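Local coordinates for probable sensor histidine kinase pdtas (Mycobacterium tuberculosis, PDB 2YKF), which probably senses nutrient deprivation by binding c-di-GMP through a GAF and PAS sensor region and autophosphorylates on a histidine to activate its partner PdtaR, at residues N80-G92 with V115-T129. Sequence-based numbering, arbitrary orientation.
Sequences NSMPLVAATFSGG and VSPVRFGDQVVAVLT
Leu84 O takes two hydrogen bonds from Thr88, the helical one from its backbone N and a second from OG1 at 3.0 Å, and the same hydroxyl oxygen lies against Val115 CG1 of strand 115-120. The OG1 bond comes in well above the carbonyl plane, 54° out of it. With OG1 turned back along the helix, the methyl CG2 of Thr88 stands anti to the backbone N and presses on Pro117 CB at 3.7 Å, crossing the proline at about a right angle. Leu84 and Val115 slide past one another in opposite directions, CG over CG2.

Phe89 packs its ring against Val127. Val127 CG2 sits over one face, 3.6 Å from the centroid and 18° off the normal, a CH-pi contact pushed somewhat toward CE2. Ala126 CA and the Val124 carbonyl oxygen approach the ring obliquely. Val85 CG2 reaches Thr129 CG2 at 3.5 Å, while its CG1 meets Val127. Farther along the chain, Gly92 C packs 3.6 Å from Val124 CG2, a methyl that also lies over one face of the Arg119 guanidinium; Gly92 CA is at the edge of that group, whose NH1 bonds to Ala160 O.

Helix 83-90 thus runs along one face of the hairpin 115-129, at 32° to strand 115-120 and roughly antiparallel to 123-129, its axis 8.5 Å from each strand, and apolar packing makes the joint. A classic beta bulge, with Val125 and Ala126 both opposite Val118, adds one residue to strand 123-129 while the hydrogen bonding continues. Within the antiparallel sheet of the GAF domain, strand 41-47 pairs beside 123-131 and also touches Phe89 through Arg47, while Ala126 and Leu128 point away from helix 83-90 to helices 18-38 and 143-161.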
loop_
_atom_site.group_PDB
_atom_site.type_symbol
_atom_site.label_atom_id
_atom_site.label_comp_id
_atom_site.label_asym_id
_atom_site.label_seq_id
_atom_site.Cartn_x
_atom_site.Cartn_y
_atom_site.Cartn_z
ATOM N N ASN A 80 35.814 1.105 -4.256
ATOM C CA ASN A 80 36.420 0.494 -3.064
ATOM C C ASN A 80 35.812 1.022 -1.773
ATOM O O ASN A 80 36.062 0.460 -0.711
ATOM C CB ASN A 80 37.970 0.567 -3.064
ATOM C CG ASN A 80 38.495 1.838 -2.401
ATOM O OD1 ASN A 80 38.574 1.931 -1.165
ATOM N ND2 ASN A 80 38.845 2.831 -3.220
ATOM N N SER A 81 34.959 2.060 -1.856
ATOM C CA SER A 81 34.218 2.487 -0.654
ATOM C C SER A 81 33.061 1.548 -0.351
ATOM O O SER A 81 32.522 1.563 0.764
ATOM C CB SER A 81 33.750 3.944 -0.726
ATOM O OG SER A 81 32.734 4.133 -1.696
ATOM N N MET A 82 32.715 0.716 -1.340
ATOM C CA MET A 82 31.719 -0.371 -1.166
ATOM C C MET A 82 32.237 -1.711 -1.717
ATOM O O MET A 82 31.699 -2.225 -2.707
ATOM C CB MET A 82 30.385 -0.026 -1.877
ATOM C CG MET A 82 29.881 1.410 -1.712
ATOM S SD MET A 82 28.087 1.425 -2.008
ATOM C CE MET A 82 27.570 0.866 -0.379
ATOM N N PRO A 83 33.308 -2.259 -1.107
ATOM C CA PRO A 83 33.956 -3.496 -1.574
ATOM C C PRO A 83 33.018 -4.634 -2.026
ATOM O O PRO A 83 33.210 -5.172 -3.101
ATOM C CB PRO A 83 34.752 -3.959 -0.340
ATOM C CG PRO A 83 35.110 -2.714 0.348
ATOM C CD PRO A 83 33.926 -1.756 0.134
ATOM N N LEU A 84 32.034 -5.003 -1.207
ATOM C CA LEU A 84 31.127 -6.125 -1.557
ATOM C C LEU A 84 30.291 -5.867 -2.854
ATOM O O LEU A 84 30.351 -6.636 -3.851
ATOM C CB LEU A 84 30.220 -6.493 -0.363
ATOM C CG LEU A 84 29.404 -7.775 -0.518
ATOM C CD1 LEU A 84 30.144 -8.851 -1.360
ATOM C CD2 LEU A 84 28.998 -8.288 0.831
ATOM N N VAL A 85 29.540 -4.776 -2.844
ATOM C CA VAL A 85 28.829 -4.346 -4.038
ATOM C C VAL A 85 29.736 -4.433 -5.256
ATOM O O VAL A 85 29.394 -5.061 -6.270
ATOM C CB VAL A 85 28.332 -2.897 -3.877
ATOM C CG1 VAL A 85 27.703 -2.392 -5.202
ATOM C CG2 VAL A 85 27.376 -2.798 -2.653
ATOM N N ALA A 86 30.914 -3.810 -5.160
ATOM C CA ALA A 86 31.913 -3.861 -6.264
ATOM C C ALA A 86 32.231 -5.314 -6.672
ATOM O O ALA A 86 32.252 -5.647 -7.882
ATOM C CB ALA A 86 33.224 -3.080 -5.855
ATOM N N ALA A 87 32.453 -6.174 -5.682
ATOM C CA ALA A 87 32.769 -7.596 -5.921
ATOM C C ALA A 87 31.583 -8.364 -6.527
ATOM O O ALA A 87 31.777 -9.298 -7.306
ATOM C CB ALA A 87 33.173 -8.267 -4.624
ATOM N N THR A 88 30.352 -7.997 -6.139
ATOM C CA THR A 88 29.162 -8.662 -6.707
ATOM C C THR A 88 29.031 -8.388 -8.187
ATOM O O THR A 88 28.515 -9.225 -8.922
ATOM C CB THR A 88 27.867 -8.281 -5.969
ATOM O OG1 THR A 88 28.063 -8.419 -4.562
ATOM C CG2 THR A 88 26.700 -9.237 -6.368
ATOM N N PHE A 89 29.523 -7.243 -8.657
ATOM C CA PHE A 89 29.545 -6.985 -10.094
ATOM C C PHE A 89 30.551 -7.863 -10.789
ATOM O O PHE A 89 30.380 -8.175 -11.971
ATOM C CB PHE A 89 29.895 -5.544 -10.381
ATOM C CG PHE A 89 28.749 -4.607 -10.226
ATOM C CD1 PHE A 89 27.825 -4.463 -11.255
ATOM C CD2 PHE A 89 28.604 -3.852 -9.062
ATOM C CE1 PHE A 89 26.773 -3.572 -11.126
ATOM C CE2 PHE A 89 27.523 -2.961 -8.900
ATOM C CZ PHE A 89 26.619 -2.817 -9.942
ATOM N N SER A 90 31.567 -8.281 -10.009
ATOM C CA SER A 90 32.807 -8.960 -10.478
ATOM C C SER A 90 32.735 -10.487 -10.524
ATOM O O SER A 90 32.694 -11.071 -11.605
ATOM C CB SER A 90 34.011 -8.544 -9.607
ATOM O OG SER A 90 34.737 -7.489 -10.209
ATOM N N GLY A 91 32.766 -11.125 -9.356
ATOM C CA GLY A 91 32.715 -12.568 -9.288
ATOM C C GLY A 91 31.303 -13.126 -9.408
ATOM O O GLY A 91 30.851 -13.870 -8.521
ATOM N N GLY A 92 30.597 -12.772 -10.490
ATOM C CA GLY A 92 29.281 -13.373 -10.796
ATOM C C GLY A 92 28.629 -12.745 -12.019
ATOM O O GLY A 92 28.262 -13.425 -12.987
ATOM N N VAL A 115 23.665 -7.791 0.174
ATOM C CA VAL A 115 23.966 -7.367 -1.130
ATOM C C VAL A 115 23.563 -8.516 -2.019
ATOM O O VAL A 115 23.833 -9.690 -1.710
ATOM C CB VAL A 115 25.483 -7.040 -1.234
ATOM C CG1 VAL A 115 25.898 -6.681 -2.629
ATOM C CG2 VAL A 115 25.852 -5.933 -0.246
ATOM N N SER A 116 22.856 -8.197 -3.087
ATOM C CA SER A 116 22.486 -9.212 -4.085
ATOM C C SER A 116 22.450 -8.692 -5.510
ATOM O O SER A 116 22.086 -7.533 -5.776
ATOM C CB SER A 116 21.190 -9.902 -3.710
ATOM O OG SER A 116 20.178 -8.962 -3.550
ATOM N N PRO A 117 22.776 -9.566 -6.457
ATOM C CA PRO A 117 22.824 -9.140 -7.817
ATOM C C PRO A 117 21.478 -9.200 -8.555
ATOM O O PRO A 117 20.614 -10.013 -8.242
ATOM C CB PRO A 117 23.733 -10.194 -8.449
ATOM C CG PRO A 117 23.343 -11.442 -7.679
ATOM C CD PRO A 117 23.244 -10.966 -6.288
ATOM N N VAL A 118 21.366 -8.373 -9.569
ATOM C CA VAL A 118 20.282 -8.437 -10.495
ATOM C C VAL A 118 20.941 -8.874 -11.800
ATOM O O VAL A 118 21.799 -8.148 -12.304
ATOM C CB VAL A 118 19.670 -7.048 -10.693
ATOM C CG1 VAL A 118 18.549 -7.077 -11.750
ATOM C CG2 VAL A 118 19.109 -6.494 -9.348
ATOM N N ARG A 119 20.552 -10.042 -12.320
ATOM C CA ARG A 119 21.058 -10.549 -13.621
ATOM C C ARG A 119 20.103 -10.314 -14.755
ATOM O O ARG A 119 18.813 -10.323 -14.568
ATOM C CB ARG A 119 21.388 -12.025 -13.564
ATOM C CG ARG A 119 22.827 -12.244 -13.295
ATOM C CD ARG A 119 23.275 -13.746 -13.305
ATOM N NE ARG A 119 24.529 -13.835 -12.526
ATOM C CZ ARG A 119 24.617 -13.926 -11.189
ATOM N NH1 ARG A 119 23.522 -13.972 -10.425
ATOM N NH2 ARG A 119 25.809 -13.974 -10.591
ATOM N N PHE A 120 20.713 -10.023 -15.912
ATOM C CA PHE A 120 20.033 -9.979 -17.163
ATOM C C PHE A 120 20.958 -10.488 -18.290
ATOM O O PHE A 120 22.107 -10.046 -18.436
ATOM C CB PHE A 120 19.598 -8.565 -17.512
ATOM C CG PHE A 120 18.869 -8.487 -18.818
ATOM C CD1 PHE A 120 17.516 -8.850 -18.891
ATOM C CD2 PHE A 120 19.540 -8.162 -19.987
ATOM C CE1 PHE A 120 16.835 -8.809 -20.115
ATOM C CE2 PHE A 120 18.864 -8.127 -21.215
ATOM C CZ PHE A 120 17.506 -8.461 -21.260
ATOM N N GLY A 121 20.418 -11.350 -19.135
ATOM C CA GLY A 121 21.259 -12.172 -19.988
ATOM C C GLY A 121 21.915 -12.986 -18.891
ATOM O O GLY A 121 21.218 -13.429 -17.928
ATOM N N ASP A 122 23.232 -13.083 -18.964
ATOM C CA ASP A 122 24.017 -13.633 -17.868
ATOM C C ASP A 122 25.020 -12.651 -17.264
ATOM O O ASP A 122 26.032 -13.079 -16.695
ATOM C CB ASP A 122 24.728 -14.916 -18.305
ATOM C CG ASP A 122 24.266 -16.125 -17.512
ATOM O OD1 ASP A 122 24.683 -16.258 -16.335
ATOM O OD2 ASP A 122 23.462 -16.931 -18.047
ATOM N N GLN A 123 24.773 -11.347 -17.416
ATOM C CA GLN A 123 25.608 -10.387 -16.725
ATOM C C GLN A 123 24.900 -9.796 -15.472
ATOM O O GLN A 123 23.668 -9.681 -15.424
ATOM C CB GLN A 123 26.251 -9.334 -17.686
ATOM C CG GLN A 123 25.309 -8.461 -18.514
ATOM C CD GLN A 123 25.880 -7.041 -18.873
ATOM O OE1 GLN A 123 26.944 -6.613 -18.363
ATOM N NE2 GLN A 123 25.137 -6.299 -19.729
ATOM N N VAL A 124 25.660 -9.501 -14.441
ATOM C CA VAL A 124 25.121 -8.748 -13.323
ATOM C C VAL A 124 25.046 -7.334 -13.852
ATOM O O VAL A 124 26.117 -6.672 -14.115
ATOM C CB VAL A 124 26.003 -8.804 -12.106
ATOM C CG1 VAL A 124 25.510 -7.832 -11.053
ATOM C CG2 VAL A 124 26.083 -10.237 -11.544
ATOM N N VAL A 125 23.811 -6.854 -14.057
ATOM C CA VAL A 125 23.599 -5.474 -14.546
ATOM C C VAL A 125 23.372 -4.429 -13.467
ATOM O O VAL A 125 23.480 -3.206 -13.738
ATOM C CB VAL A 125 22.515 -5.391 -15.639
ATOM C CG1 VAL A 125 22.906 -6.234 -16.833
ATOM C CG2 VAL A 125 21.110 -5.879 -15.075
ATOM N N ALA A 126 23.061 -4.879 -12.263
ATOM C CA ALA A 126 22.922 -3.993 -11.125
ATOM C C ALA A 126 23.075 -4.806 -9.895
ATOM O O ALA A 126 22.997 -6.032 -9.945
ATOM C CB ALA A 126 21.479 -3.239 -11.113
ATOM N N VAL A 127 23.282 -4.126 -8.777
ATOM C CA VAL A 127 23.295 -4.757 -7.459
ATOM C C VAL A 127 22.360 -4.015 -6.474
ATOM O O VAL A 127 22.345 -2.798 -6.445
ATOM C CB VAL A 127 24.724 -4.747 -6.879
ATOM C CG1 VAL A 127 24.713 -5.313 -5.504
ATOM C CG2 VAL A 127 25.620 -5.610 -7.787
ATOM N N LEU A 128 21.607 -4.757 -5.687
ATOM C CA LEU A 128 20.690 -4.190 -4.697
ATOM C C LEU A 128 21.375 -4.249 -3.419
ATOM O O LEU A 128 21.964 -5.291 -3.108
ATOM C CB LEU A 128 19.462 -5.112 -4.568
ATOM C CG LEU A 128 18.630 -5.306 -5.862
ATOM C CD1 LEU A 128 17.423 -6.146 -5.535
ATOM C CD2 LEU A 128 18.149 -3.958 -6.387
ATOM N N THR A 129 21.314 -3.182 -2.636
ATOM C CA THR A 129 21.636 -3.340 -1.197
ATOM C C THR A 129 20.360 -3.246 -0.383
ATOM O O THR A 129 19.486 -2.393 -0.688
ATOM C CB THR A 129 22.674 -2.296 -0.738
ATOM O OG1 THR A 129 22.222 -0.961 -1.097
ATOM C CG2 THR A 129 24.100 -2.627 -1.421
#